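Local coordinates for protein endo-1,4-b-d-mannanase (Trichoderma reesei, PDB 1QNR) that hydrolyses internal beta-1,4-mannosidic linkages of mannans as an endo-acting glycoside hydrolase of family 5 with a TIM-barrel catalytic domain, at residues 37-42 with 100-105; 50-55 with 160-165; 63-66 with 70-73; 121-126 with 142-147. One frame throughout, in Å; residues are numbered along the deposited sequence. Where two conformers were deposited one is given.

From the N terminus, helix 35-47 opens contact 1 and strand 52-54 opens contact 2 before the chain returns to 100-105 to close the first loop; strand 161-165 closes the second, so the two loops cross. Contact 3 is a short local closure between strands 60-61 and 73-74, nested inside both. Contact 4 joins helices 119-127 and 138-155 inside the loop of contact 2, after contact 1 has closed. Contact 1 ties neighbouring outer helices of the barrel, and contact 2 links two strands of its wall; they meet where K105 hydrogen-bonds to K51 and V53. Contacts 3 and 4 also touch, through Q73 with Y123 and Q143.

Contact 1: residues 37-42 with 100-105; sequences DVDSTF and EQHNLK
F42 and D39 of helix 35-47 meet H102 and L104 where helix 90-102 runs into strand 105-109, a junction of two outer helices of the TIM barrel. The turn out of helix 90-102 is a Schellman motif, with N103 at positive phi, and it carries L104 back against helix 35-47. Two CH-pi contacts carry the apolar part. F42 CB leaves its backbone toward the 100-105 segment and so sits over a face of the H102 imidazole, 4.2 Å from its centroid. The F42 torsion (CG anti to the carbonyl carbon, chi1 -81°) turns the ring so that one face meets L104 CD1. The polar contact is looser: OD1 of D39 stands at the edge of the imidazole, 3.9 Å from H102 CE1, the carboxylate turned 42° from the ring. That carboxylate is held by Y94 and S98, and H102 ND1 bonds to the backbone O of S98. Replacing H102 by alanine would strip the imidazole from F42 CB and is likely to leave the S98 carbonyl without this donor. On the apolar side, L104 CD1 comes within 3.8 Å of F42 CG.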
loop_
_atom_site.group_PDB
_atom_site.type_symbol
_atom_site.label_atom_id
_atom_site.label_comp_id
_atom_site.label_asym_id
_atom_site.label_seq_id
_atom_site.Cartn_x
_atom_site.Cartn_y
_atom_site.Cartn_z
ATOM N N ASP A 37 6.196 -18.380 10.593
ATOM C CA ASP A 37 6.404 -17.910 9.227
ATOM C C ASP A 37 6.354 -16.385 9.118
ATOM O O ASP A 37 7.115 -15.780 8.344
ATOM C CB ASP A 37 5.369 -18.558 8.302
ATOM C CG ASP A 37 5.473 -20.088 8.225
ATOM O OD1 ASP A 37 6.501 -20.655 8.632
ATOM O OD2 ASP A 37 4.445 -20.665 7.752
ATOM N N VAL A 38 5.557 -15.706 9.946
ATOM C CA VAL A 38 5.638 -14.232 10.015
ATOM C C VAL A 38 6.985 -13.848 10.630
ATOM O O VAL A 38 7.706 -12.946 10.075
ATOM C CB VAL A 38 4.503 -13.669 10.920
ATOM C CG1 VAL A 38 4.667 -12.155 11.128
ATOM C CG2 VAL A 38 3.129 -14.003 10.336
ATOM N N ASP A 39 7.463 -14.544 11.679
ATOM C CA ASP A 39 8.711 -14.123 12.345
ATOM C C ASP A 39 9.917 -14.356 11.441
ATOM O O ASP A 39 10.796 -13.480 11.345
ATOM C CB ASP A 39 8.867 -14.888 13.673
ATOM C CG ASP A 39 7.823 -14.312 14.694
ATOM O OD1 ASP A 39 7.430 -13.137 14.759
ATOM O OD2 ASP A 39 7.408 -15.081 15.483
ATOM N N SER A 40 9.963 -15.486 10.663
ATOM C CA SER A 40 11.155 -15.640 9.816
ATOM C C SER A 40 11.168 -14.620 8.684
ATOM O O SER A 40 12.221 -14.067 8.344
ATOM C CB SER A 40 11.303 -17.088 9.292
ATOM O OG SER A 40 10.169 -17.525 8.560
ATOM N N THR A 41 10.016 -14.323 8.098
ATOM C CA THR A 41 9.948 -13.359 6.993
ATOM C C THR A 41 10.338 -11.951 7.486
ATOM O O THR A 41 11.157 -11.245 6.853
ATOM C CB THR A 41 8.511 -13.352 6.428
ATOM O OG1 THR A 41 8.183 -14.700 5.963
ATOM C CG2 THR A 41 8.384 -12.383 5.228
ATOM N N PHE A 42 9.768 -11.519 8.638
ATOM C CA PHE A 42 10.132 -10.184 9.163
ATOM C C PHE A 42 11.565 -10.151 9.659
ATOM O O PHE A 42 12.226 -9.065 9.546
ATOM C CB PHE A 42 9.107 -9.745 10.231
ATOM C CG PHE A 42 7.834 -9.175 9.672
ATOM C CD1 PHE A 42 7.472 -9.207 8.322
ATOM C CD2 PHE A 42 6.975 -8.513 10.558
ATOM C CE1 PHE A 42 6.287 -8.584 7.843
ATOM C CE2 PHE A 42 5.815 -7.925 10.102
ATOM C CZ PHE A 42 5.460 -7.957 8.742
ATOM N N GLU A 100 6.266 -4.744 15.679
ATOM C CA GLU A 100 6.777 -4.079 16.894
ATOM C C GLU A 100 8.079 -4.749 17.380
ATOM O O GLU A 100 9.043 -4.016 17.751
ATOM C CB GLU A 100 5.713 -4.184 18.004
ATOM C CG GLU A 100 4.431 -3.364 17.737
ATOM C CD GLU A 100 3.369 -3.544 18.796
ATOM O OE1 GLU A 100 3.384 -4.500 19.589
ATOM O OE2 GLU A 100 2.439 -2.701 18.788
ATOM N N GLN A 101 8.165 -6.065 17.359
ATOM C CA GLN A 101 9.362 -6.757 17.858
ATOM C C GLN A 101 10.565 -6.559 16.965
ATOM O O GLN A 101 11.719 -6.524 17.463
ATOM C CB GLN A 101 9.037 -8.267 17.949
ATOM C CG GLN A 101 10.182 -9.230 18.285
ATOM C CD GLN A 101 9.695 -10.694 18.157
ATOM O OE1 GLN A 101 8.557 -10.981 18.637
ATOM N NE2 GLN A 101 10.574 -11.389 17.483
ATOM N N HIS A 102 10.373 -6.488 15.637
ATOM C CA HIS A 102 11.445 -6.385 14.652
ATOM C C HIS A 102 11.742 -4.938 14.277
ATOM O O HIS A 102 12.550 -4.704 13.355
ATOM C CB HIS A 102 11.182 -7.265 13.401
ATOM C CG HIS A 102 11.234 -8.757 13.624
ATOM N ND1 HIS A 102 10.121 -9.504 13.892
ATOM C CD2 HIS A 102 12.319 -9.645 13.640
ATOM C CE1 HIS A 102 10.473 -10.804 14.068
ATOM N NE2 HIS A 102 11.748 -10.845 13.919
ATOM N N ASN A 103 11.096 -3.964 14.882
ATOM C CA ASN A 103 11.311 -2.548 14.615
ATOM C C ASN A 103 10.985 -2.194 13.154
ATOM O O ASN A 103 11.758 -1.448 12.509
ATOM C CB ASN A 103 12.771 -2.153 15.029
ATOM C CG ASN A 103 13.087 -2.484 16.500
ATOM O OD1 ASN A 103 12.361 -1.979 17.357
ATOM N ND2 ASN A 103 14.085 -3.335 16.721
ATOM N N LEU A 104 9.900 -2.761 12.694
ATOM C CA LEU A 104 9.427 -2.426 11.318
ATOM C C LEU A 104 8.125 -1.595 11.395
ATOM O O LEU A 104 7.418 -1.697 12.409
ATOM C CB LEU A 104 9.086 -3.748 10.548
ATOM C CG LEU A 104 10.320 -4.594 10.164
ATOM C CD1 LEU A 104 9.880 -5.975 9.641
ATOM C CD2 LEU A 104 11.253 -3.892 9.164
ATOM N N LYS A 105 7.854 -0.817 10.347
ATOM C CA LYS A 105 6.599 -0.032 10.311
ATOM C C LYS A 105 5.709 -0.579 9.160
ATOM O O LYS A 105 6.280 -1.077 8.168
ATOM C CB LYS A 105 6.889 1.458 9.991
ATOM C CG LYS A 105 7.943 2.058 11.001
ATOM C CD LYS A 105 7.480 2.009 12.448
ATOM C CE LYS A 105 8.512 2.758 13.321
ATOM N NZ LYS A 105 8.201 2.498 14.789
#

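Contact 2: residues 50-55 with 160-165; sequences LKVVRV and AIFAWE
R54 and E165 reach toward each other from the C-terminal ends of strands 52-54 and 161-165, two strands of the parallel TIM-barrel wall separated by strand 105-109. Both chains are stretched out. R54 has CG anti to the backbone N (chi1 -177°) and stays extended as far as NE; E165 likewise has CG anti to its own N (chi1 179°). The two side chains cross at about a right angle. The guanidinium grips a single oxygen side-on: NE of R54 lies 2.8 Å from E165 OE1, which offers its syn lone pair, while NH2 of R54, 3.0 Å from the same OE1, meets it from above the carboxylate plane. OE1 itself lies in the guanidinium plane, although the two planar groups are 64° apart.

Nearer the start of the strands the contact is apolar. Both V52 methyls meet the F162 ring obliquely near its CD2, CG2 of V52 reaching CD2 of F162 at 3.7 Å. The same ring also meets F12 and F21.

R54 has further partners in N25, N168, E275 and E276, and its side chain lies about 9 Å from a beta-D-mannopyranose. A leucine in its place would take away both N-H donors to OE1 and would probably leave the E165 carboxylate free to turn. The carboxylates of E165 and E275 lie close together, so the buried arginine probably offsets their mutual repulsion.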
loop_
_atom_site.group_PDB
_atom_site.type_symbol
_atom_site.label_atom_id
_atom_site.label_comp_id
_atom_site.label_asym_id
_atom_site.label_seq_id
_atom_site.Cartn_x
_atom_site.Cartn_y
_atom_site.Cartn_z
ATOM N N LEU A 50 15.627 -3.031 5.382
ATOM C CA LEU A 50 14.378 -2.377 4.992
ATOM C C LEU A 50 13.650 -1.937 6.267
ATOM O O LEU A 50 13.674 -2.648 7.308
ATOM C CB LEU A 50 13.532 -3.382 4.177
ATOM C CG LEU A 50 14.187 -3.818 2.842
ATOM C CD1 LEU A 50 13.283 -4.864 2.159
ATOM C CD2 LEU A 50 14.454 -2.661 1.896
ATOM N N LYS A 51 12.917 -0.839 6.144
ATOM C CA LYS A 51 12.304 -0.261 7.393
ATOM C C LYS A 51 10.794 -0.306 7.367
ATOM O O LYS A 51 10.125 -0.152 8.451
ATOM C CB LYS A 51 12.707 1.243 7.523
ATOM C CG LYS A 51 14.194 1.371 8.007
ATOM C CD LYS A 51 14.487 2.895 8.264
ATOM C CE LYS A 51 15.923 3.000 8.846
ATOM N NZ LYS A 51 16.277 4.470 9.153
ATOM N N VAL A 52 10.144 -0.529 6.218
ATOM C CA VAL A 52 8.671 -0.411 6.047
ATOM C C VAL A 52 8.160 -1.564 5.176
ATOM O O VAL A 52 8.818 -1.914 4.163
ATOM C CB VAL A 52 8.314 0.944 5.372
ATOM C CG1 VAL A 52 6.760 1.113 5.398
ATOM C CG2 VAL A 52 8.930 2.155 6.090
ATOM N N VAL A 53 7.038 -2.156 5.587
ATOM C CA VAL A 53 6.412 -3.272 4.859
ATOM C C VAL A 53 4.948 -2.876 4.584
ATOM O O VAL A 53 4.237 -2.413 5.493
ATOM C CB VAL A 53 6.424 -4.618 5.663
ATOM C CG1 VAL A 53 5.948 -5.783 4.771
ATOM C CG2 VAL A 53 7.813 -4.905 6.167
ATOM N N ARG A 54 4.490 -3.121 3.340
ATOM C CA ARG A 54 3.059 -2.865 2.975
ATOM C C ARG A 54 2.330 -4.203 2.986
ATOM O O ARG A 54 2.753 -5.161 2.282
ATOM C CB ARG A 54 3.028 -2.094 1.654
ATOM C CG ARG A 54 1.562 -1.718 1.250
ATOM C CD ARG A 54 1.652 -0.543 0.240
ATOM N NE ARG A 54 0.338 -0.237 -0.395
ATOM C CZ ARG A 54 -0.078 -0.775 -1.568
ATOM N NH1 ARG A 54 0.658 -1.710 -2.194
ATOM N NH2 ARG A 54 -1.214 -0.297 -2.092
ATOM N N VAL A 55 1.254 -4.329 3.788
ATOM C CA VAL A 55 0.504 -5.651 3.961
ATOM C C VAL A 55 -0.967 -5.378 3.696
ATOM O O VAL A 55 -1.452 -4.247 3.971
ATOM C CB VAL A 55 0.762 -6.231 5.382
ATOM C CG1 VAL A 55 2.277 -6.431 5.617
ATOM C CG2 VAL A 55 0.158 -5.385 6.515
ATOM N N ALA A 160 3.932 0.800 15.557
ATOM C CA ALA A 160 4.339 0.082 14.325
ATOM C C ALA A 160 3.554 0.478 13.110
ATOM O O ALA A 160 3.900 -0.054 12.047
ATOM C CB ALA A 160 4.207 -1.440 14.598
ATOM N N ILE A 161 2.532 1.310 13.146
ATOM C CA ILE A 161 1.829 1.747 11.925
ATOM C C ILE A 161 2.506 2.920 11.264
ATOM O O ILE A 161 2.679 4.001 11.885
ATOM C CB ILE A 161 0.368 2.069 12.250
ATOM C CG1 ILE A 161 -0.319 0.933 13.044
ATOM C CG2 ILE A 161 -0.416 2.427 10.960
ATOM C CD1 ILE A 161 -0.356 -0.420 12.310
ATOM N N PHE A 162 2.985 2.724 10.029
ATOM C CA PHE A 162 3.564 3.821 9.219
ATOM C C PHE A 162 2.460 4.780 8.762
ATOM O O PHE A 162 2.495 6.007 8.972
ATOM C CB PHE A 162 4.320 3.314 7.969
ATOM C CG PHE A 162 5.123 4.352 7.215
ATOM C CD1 PHE A 162 4.488 5.166 6.263
ATOM C CD2 PHE A 162 6.487 4.548 7.421
ATOM C CE1 PHE A 162 5.181 6.103 5.486
ATOM C CE2 PHE A 162 7.223 5.445 6.669
ATOM C CZ PHE A 162 6.557 6.279 5.734
ATOM N N ALA A 163 1.422 4.205 8.139
ATOM C CA ALA A 163 0.248 4.988 7.687
ATOM C C ALA A 163 -0.970 4.060 7.444
ATOM O O ALA A 163 -0.804 2.908 6.971
ATOM C CB ALA A 163 0.564 5.704 6.350
ATOM N N TRP A 164 -2.147 4.665 7.626
ATOM C CA TRP A 164 -3.407 4.032 7.139
ATOM C C TRP A 164 -3.550 4.433 5.654
ATOM O O TRP A 164 -3.150 5.570 5.266
ATOM C CB TRP A 164 -4.596 4.587 7.923
ATOM C CG TRP A 164 -4.559 4.273 9.407
ATOM C CD1 TRP A 164 -4.513 5.169 10.421
ATOM C CD2 TRP A 164 -4.506 2.953 9.987
ATOM N NE1 TRP A 164 -4.497 4.503 11.641
ATOM C CE2 TRP A 164 -4.414 3.142 11.386
ATOM C CE3 TRP A 164 -4.470 1.643 9.469
ATOM C CZ2 TRP A 164 -4.400 2.094 12.312
ATOM C CZ3 TRP A 164 -4.375 0.572 10.381
ATOM C CH2 TRP A 164 -4.315 0.831 11.776
ATOM N N GLU A 165 -4.105 3.544 4.841
ATOM C CA GLU A 165 -4.240 3.794 3.393
ATOM C C GLU A 165 -5.668 3.462 3.018
ATOM O O GLU A 165 -6.265 2.421 3.333
ATOM C CB GLU A 165 -3.174 2.957 2.660
ATOM C CG GLU A 165 -3.231 3.123 1.118
ATOM C CD GLU A 165 -1.916 2.613 0.515
ATOM O OE1 GLU A 165 -1.853 1.383 0.288
ATOM O OE2 GLU A 165 -0.988 3.490 0.440
#

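Contact 3: residues 63-66 with 70-73; sequences TQPS and IWFQ
In the loop that joins strands 60-61 and 73-74 of a small mixed sheet, Q64 and P65 lie side by side over one face of the W71 indole, a local aromatic packing of CH-pi type. The two residues divide the bicyclic ring between them. P65 takes the pyrrole end: its CD stands 4.0 Å from the centroid of the five-membered ring, and its CG approaches CD1 of W71 at 3.6 Å, the proline crossing the indole at about a right angle. Q64 takes the benzene end, with CG 4.2 Å from the centroid of the six-membered ring and somewhat offset toward the rim. Its chain is extended beyond CG, which carries the amide along the same face; CD of Q64 comes to 3.5 Å from CZ2 of W71, with the amide plane tilted 27° from the ring, lying over the indole at a shallow angle.

The torsions of W71 make this possible. CG stands between the backbone N and the carbonyl carbon (chi1 62°), which turns the ring toward the 63-66 segment. T81 and D87 pack on the tryptophan as well, and ND2 of N83 bonds to its backbone O; the indole is buried although Q64 is exposed. At the indole edge, in the ring plane, a water accepts from W71 NE1 at 3.1 Å and donates a weak hydrogen bond to OE1 of Q64, bridging the two residues.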
loop_
_atom_site.group_PDB
_atom_site.type_symbol
_atom_site.label_atom_id
_atom_site.label_comp_id
_atom_site.label_asym_id
_atom_site.label_seq_id
_atom_site.Cartn_x
_atom_site.Cartn_y
_atom_site.Cartn_z
ATOM N N THR A 63 -19.409 -15.343 0.867
ATOM C CA THR A 63 -19.873 -16.577 1.529
ATOM C C THR A 63 -18.709 -16.941 2.476
ATOM O O THR A 63 -17.584 -16.822 2.006
ATOM C CB THR A 63 -20.148 -17.707 0.542
ATOM O OG1 THR A 63 -18.907 -18.312 0.091
ATOM C CG2 THR A 63 -20.725 -17.371 -0.835
ATOM N N GLN A 64 -18.979 -17.419 3.642
ATOM C CA GLN A 64 -17.855 -17.795 4.519
ATOM C C GLN A 64 -17.126 -18.996 3.904
ATOM O O GLN A 64 -17.799 -19.903 3.407
ATOM C CB GLN A 64 -18.316 -18.292 5.864
ATOM C CG GLN A 64 -18.622 -17.225 6.878
ATOM C CD GLN A 64 -18.585 -17.857 8.256
ATOM O OE1 GLN A 64 -17.718 -18.686 8.581
ATOM N NE2 GLN A 64 -19.548 -17.407 9.027
ATOM N N PRO A 65 -15.829 -18.990 3.994
ATOM C CA PRO A 65 -15.000 -20.007 3.371
ATOM C C PRO A 65 -15.017 -21.348 4.110
ATOM O O PRO A 65 -15.571 -21.420 5.165
ATOM C CB PRO A 65 -13.586 -19.437 3.358
ATOM C CG PRO A 65 -13.597 -18.539 4.557
ATOM C CD PRO A 65 -14.959 -17.888 4.518
ATOM N N SER A 66 -14.314 -22.318 3.464
ATOM C CA SER A 66 -14.200 -23.631 4.106
ATOM C C SER A 66 -13.657 -23.380 5.504
ATOM O O SER A 66 -12.782 -22.536 5.772
ATOM C CB SER A 66 -13.149 -24.489 3.357
ATOM O OG SER A 66 -13.435 -24.591 1.940
ATOM N N ILE A 70 -8.813 -18.254 6.193
ATOM C CA ILE A 70 -8.848 -16.875 6.738
ATOM C C ILE A 70 -9.878 -16.025 5.985
ATOM O O ILE A 70 -10.007 -16.087 4.738
ATOM C CB ILE A 70 -7.443 -16.250 6.555
ATOM C CG1 ILE A 70 -6.364 -17.073 7.296
ATOM C CG2 ILE A 70 -7.404 -14.797 7.057
ATOM C CD1 ILE A 70 -6.739 -17.405 8.697
ATOM N N TRP A 71 -10.595 -15.203 6.758
ATOM C CA TRP A 71 -11.480 -14.163 6.225
ATOM C C TRP A 71 -11.600 -13.017 7.224
ATOM O O TRP A 71 -11.659 -13.334 8.436
ATOM C CB TRP A 71 -12.885 -14.740 5.833
ATOM C CG TRP A 71 -13.670 -15.340 6.965
ATOM C CD1 TRP A 71 -13.418 -16.564 7.548
ATOM C CD2 TRP A 71 -14.819 -14.799 7.636
ATOM N NE1 TRP A 71 -14.370 -16.798 8.522
ATOM C CE2 TRP A 71 -15.231 -15.727 8.631
ATOM C CE3 TRP A 71 -15.521 -13.566 7.523
ATOM C CZ2 TRP A 71 -16.324 -15.457 9.447
ATOM C CZ3 TRP A 71 -16.621 -13.295 8.349
ATOM C CH2 TRP A 71 -17.012 -14.257 9.302
ATOM N N PHE A 72 -11.575 -11.727 6.758
ATOM C CA PHE A 72 -11.686 -10.630 7.731
ATOM C C PHE A 72 -13.133 -10.085 7.736
ATOM O O PHE A 72 -13.534 -9.552 8.791
ATOM C CB PHE A 72 -10.702 -9.516 7.407
ATOM C CG PHE A 72 -9.197 -9.873 7.535
ATOM C CD1 PHE A 72 -8.766 -11.029 8.194
ATOM C CD2 PHE A 72 -8.239 -9.012 7.011
ATOM C CE1 PHE A 72 -7.381 -11.303 8.282
ATOM C CE2 PHE A 72 -6.863 -9.270 7.094
ATOM C CZ PHE A 72 -6.463 -10.430 7.748
ATOM N N GLN A 73 -13.884 -10.130 6.643
ATOM C CA GLN A 73 -15.250 -9.551 6.629
ATOM C C GLN A 73 -16.115 -10.310 5.614
ATOM O O GLN A 73 -15.632 -10.573 4.481
ATOM C CB GLN A 73 -15.099 -8.044 6.241
ATOM C CG GLN A 73 -16.476 -7.328 6.164
ATOM C CD GLN A 73 -16.368 -5.854 5.929
ATOM O OE1 GLN A 73 -17.021 -4.989 6.558
ATOM N NE2 GLN A 73 -15.556 -5.383 4.923
HETATM O O HOH W 1 -15.053 -18.778 10.798
#

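Contact 4: residues 121-126 with 142-147; sequences NAYVNA and TQYRKY
Y123 of helix 119-127 points its phenol end at the backbone of helix 138-155, where it meets Y144. The short helical segments pass 11.9 Å apart at 131°, and this tyrosine, its CG anti to the carbonyl carbon (chi1 -74°), spans much of the gap. The ring arrives edge first: CE2 of Y123 is 3.8 Å from the backbone N of Y144 and 3.9 Å from its CB, with the carbonyl carbon of Q143 also near the ring plane. The hydroxyl goes furthest, OH of Y123 lying 3.6 Å from CA of Y144. The same oxygen stands in the plane of the Y144 ring at its edge, 3.9 Å from CD1 of Y144, so the two phenols are not stacked on one another. Y144 has CG anti to its backbone N (chi1 168°) and swings its ring away from helix 119-127, leaving its CB and the near ring edge as the touching parts. W134 makes edge-to-face contacts with both rings.

The polar ends find their partners outside the pair. NE2 of Q73 donates to Y123 OH, while OE1 of Q73 accepts from NE2 of Q143, so one amide joins both helices; the hydroxyls of Y144 and Y147 bond to the carbonyls of L166 and G57. The direct contact is van der Waals packing of Y123 CE2 and OH against Y144 CA and CB, with the buried hydroxyls satisfied by other residues.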
loop_
_atom_site.group_PDB
_atom_site.type_symbol
_atom_site.label_atom_id
_atom_site.label_comp_id
_atom_site.label_asym_id
_atom_site.label_seq_id
_atom_site.Cartn_x
_atom_site.Cartn_y
_atom_site.Cartn_z
ATOM N N ASN A 121 -15.702 -5.264 -5.830
ATOM C CA ASN A 121 -16.681 -6.232 -6.382
ATOM C C ASN A 121 -17.413 -6.996 -5.306
ATOM O O ASN A 121 -18.647 -7.252 -5.465
ATOM C CB ASN A 121 -15.969 -7.212 -7.355
ATOM C CG ASN A 121 -16.944 -8.202 -7.995
ATOM O OD1 ASN A 121 -16.893 -9.423 -7.762
ATOM N ND2 ASN A 121 -17.727 -7.618 -8.849
ATOM N N ALA A 122 -16.803 -7.348 -4.169
ATOM C CA ALA A 122 -17.530 -8.057 -3.092
ATOM C C ALA A 122 -18.573 -7.102 -2.496
ATOM O O ALA A 122 -19.690 -7.556 -2.088
ATOM C CB ALA A 122 -16.533 -8.536 -2.037
ATOM N N TYR A 123 -18.316 -5.787 -2.343
ATOM C CA TYR A 123 -19.351 -4.827 -1.921
ATOM C C TYR A 123 -20.444 -4.721 -2.964
ATOM O O TYR A 123 -21.644 -4.667 -2.549
ATOM C CB TYR A 123 -18.664 -3.486 -1.648
ATOM C CG TYR A 123 -17.832 -3.329 -0.410
ATOM C CD1 TYR A 123 -16.494 -3.742 -0.402
ATOM C CD2 TYR A 123 -18.347 -2.760 0.789
ATOM C CE1 TYR A 123 -15.698 -3.612 0.737
ATOM C CE2 TYR A 123 -17.576 -2.612 1.939
ATOM C CZ TYR A 123 -16.240 -3.013 1.878
ATOM O OH TYR A 123 -15.473 -2.850 3.026
ATOM N N VAL A 124 -20.137 -4.673 -4.267
ATOM C CA VAL A 124 -21.191 -4.597 -5.296
ATOM C C VAL A 124 -22.080 -5.841 -5.227
ATOM O O VAL A 124 -23.332 -5.719 -5.322
ATOM C CB VAL A 124 -20.513 -4.508 -6.700
ATOM C CG1 VAL A 124 -21.518 -4.723 -7.840
ATOM C CG2 VAL A 124 -19.811 -3.147 -6.802
ATOM N N ASN A 125 -21.544 -7.012 -5.000
ATOM C CA ASN A 125 -22.400 -8.228 -4.899
ATOM C C ASN A 125 -23.402 -8.103 -3.729
ATOM O O ASN A 125 -24.547 -8.615 -3.861
ATOM C CB ASN A 125 -21.512 -9.478 -4.633
ATOM C CG ASN A 125 -20.736 -9.956 -5.838
ATOM O OD1 ASN A 125 -21.072 -9.614 -6.987
ATOM N ND2 ASN A 125 -19.680 -10.740 -5.597
ATOM N N ALA A 126 -23.009 -7.489 -2.602
ATOM C CA ALA A 126 -23.887 -7.401 -1.454
ATOM C C ALA A 126 -24.833 -6.203 -1.530
ATOM O O ALA A 126 -25.976 -6.319 -1.045
ATOM C CB ALA A 126 -23.073 -7.211 -0.162
ATOM N N THR A 142 -21.411 2.718 4.344
ATOM C CA THR A 142 -21.652 2.522 5.763
ATOM C C THR A 142 -20.927 1.293 6.292
ATOM O O THR A 142 -20.244 1.316 7.348
ATOM C CB THR A 142 -23.175 2.385 6.028
ATOM O OG1 THR A 142 -23.721 3.691 5.704
ATOM C CG2 THR A 142 -23.473 2.119 7.506
ATOM N N GLN A 143 -20.933 0.170 5.554
ATOM C CA GLN A 143 -20.168 -1.016 5.956
ATOM C C GLN A 143 -18.667 -0.826 5.809
ATOM O O GLN A 143 -17.929 -1.235 6.759
ATOM C CB GLN A 143 -20.667 -2.283 5.205
ATOM C CG GLN A 143 -20.057 -3.560 5.754
ATOM C CD GLN A 143 -20.389 -3.871 7.196
ATOM O OE1 GLN A 143 -21.504 -3.563 7.673
ATOM N NE2 GLN A 143 -19.489 -4.496 7.976
ATOM N N TYR A 144 -18.171 -0.202 4.752
ATOM C CA TYR A 144 -16.723 0.105 4.610
ATOM C C TYR A 144 -16.253 0.907 5.823
ATOM O O TYR A 144 -15.150 0.615 6.383
ATOM C CB TYR A 144 -16.461 0.844 3.294
ATOM C CG TYR A 144 -15.081 1.460 3.133
ATOM C CD1 TYR A 144 -13.935 0.679 2.848
ATOM C CD2 TYR A 144 -14.928 2.853 3.188
ATOM C CE1 TYR A 144 -12.678 1.282 2.720
ATOM C CE2 TYR A 144 -13.673 3.465 3.013
ATOM C CZ TYR A 144 -12.548 2.655 2.815
ATOM O OH TYR A 144 -11.332 3.338 2.659
ATOM N N ARG A 145 -17.016 1.947 6.226
ATOM C CA ARG A 145 -16.553 2.732 7.393
ATOM C C ARG A 145 -16.635 1.927 8.702
ATOM O O ARG A 145 -15.770 2.121 9.601
ATOM C CB ARG A 145 -17.354 4.066 7.553
ATOM C CG ARG A 145 -17.171 4.964 6.311
ATOM C CD ARG A 145 -17.980 6.269 6.575
ATOM N NE ARG A 145 -17.462 7.291 5.708
ATOM C CZ ARG A 145 -17.256 8.571 5.892
ATOM N NH1 ARG A 145 -16.791 9.169 4.783
ATOM N NH2 ARG A 145 -17.491 9.213 7.081
ATOM N N LYS A 146 -17.585 0.997 8.827
ATOM C CA LYS A 146 -17.607 0.132 10.027
ATOM C C LYS A 146 -16.357 -0.753 10.020
ATOM O O LYS A 146 -15.746 -0.976 11.093
ATOM C CB LYS A 146 -18.860 -0.768 10.035
ATOM C CG LYS A 146 -20.162 -0.102 10.428
ATOM C CD LYS A 146 -21.290 -1.162 10.533
ATOM C CE LYS A 146 -21.098 -2.077 11.704
ATOM N NZ LYS A 146 -22.373 -2.710 12.188
ATOM N N TYR A 147 -15.912 -1.217 8.840
ATOM C CA TYR A 147 -14.659 -2.040 8.790
ATOM C C TYR A 147 -13.429 -1.210 9.045
ATOM O O TYR A 147 -12.569 -1.641 9.845
ATOM C CB TYR A 147 -14.599 -2.718 7.346
ATOM C CG TYR A 147 -13.396 -3.655 7.306
ATOM C CD1 TYR A 147 -13.435 -4.846 8.072
ATOM C CD2 TYR A 147 -12.258 -3.349 6.569
ATOM C CE1 TYR A 147 -12.337 -5.692 8.113
ATOM C CE2 TYR A 147 -11.146 -4.210 6.607
ATOM C CZ TYR A 147 -11.187 -5.315 7.414
ATOM O OH TYR A 147 -10.055 -6.182 7.480
#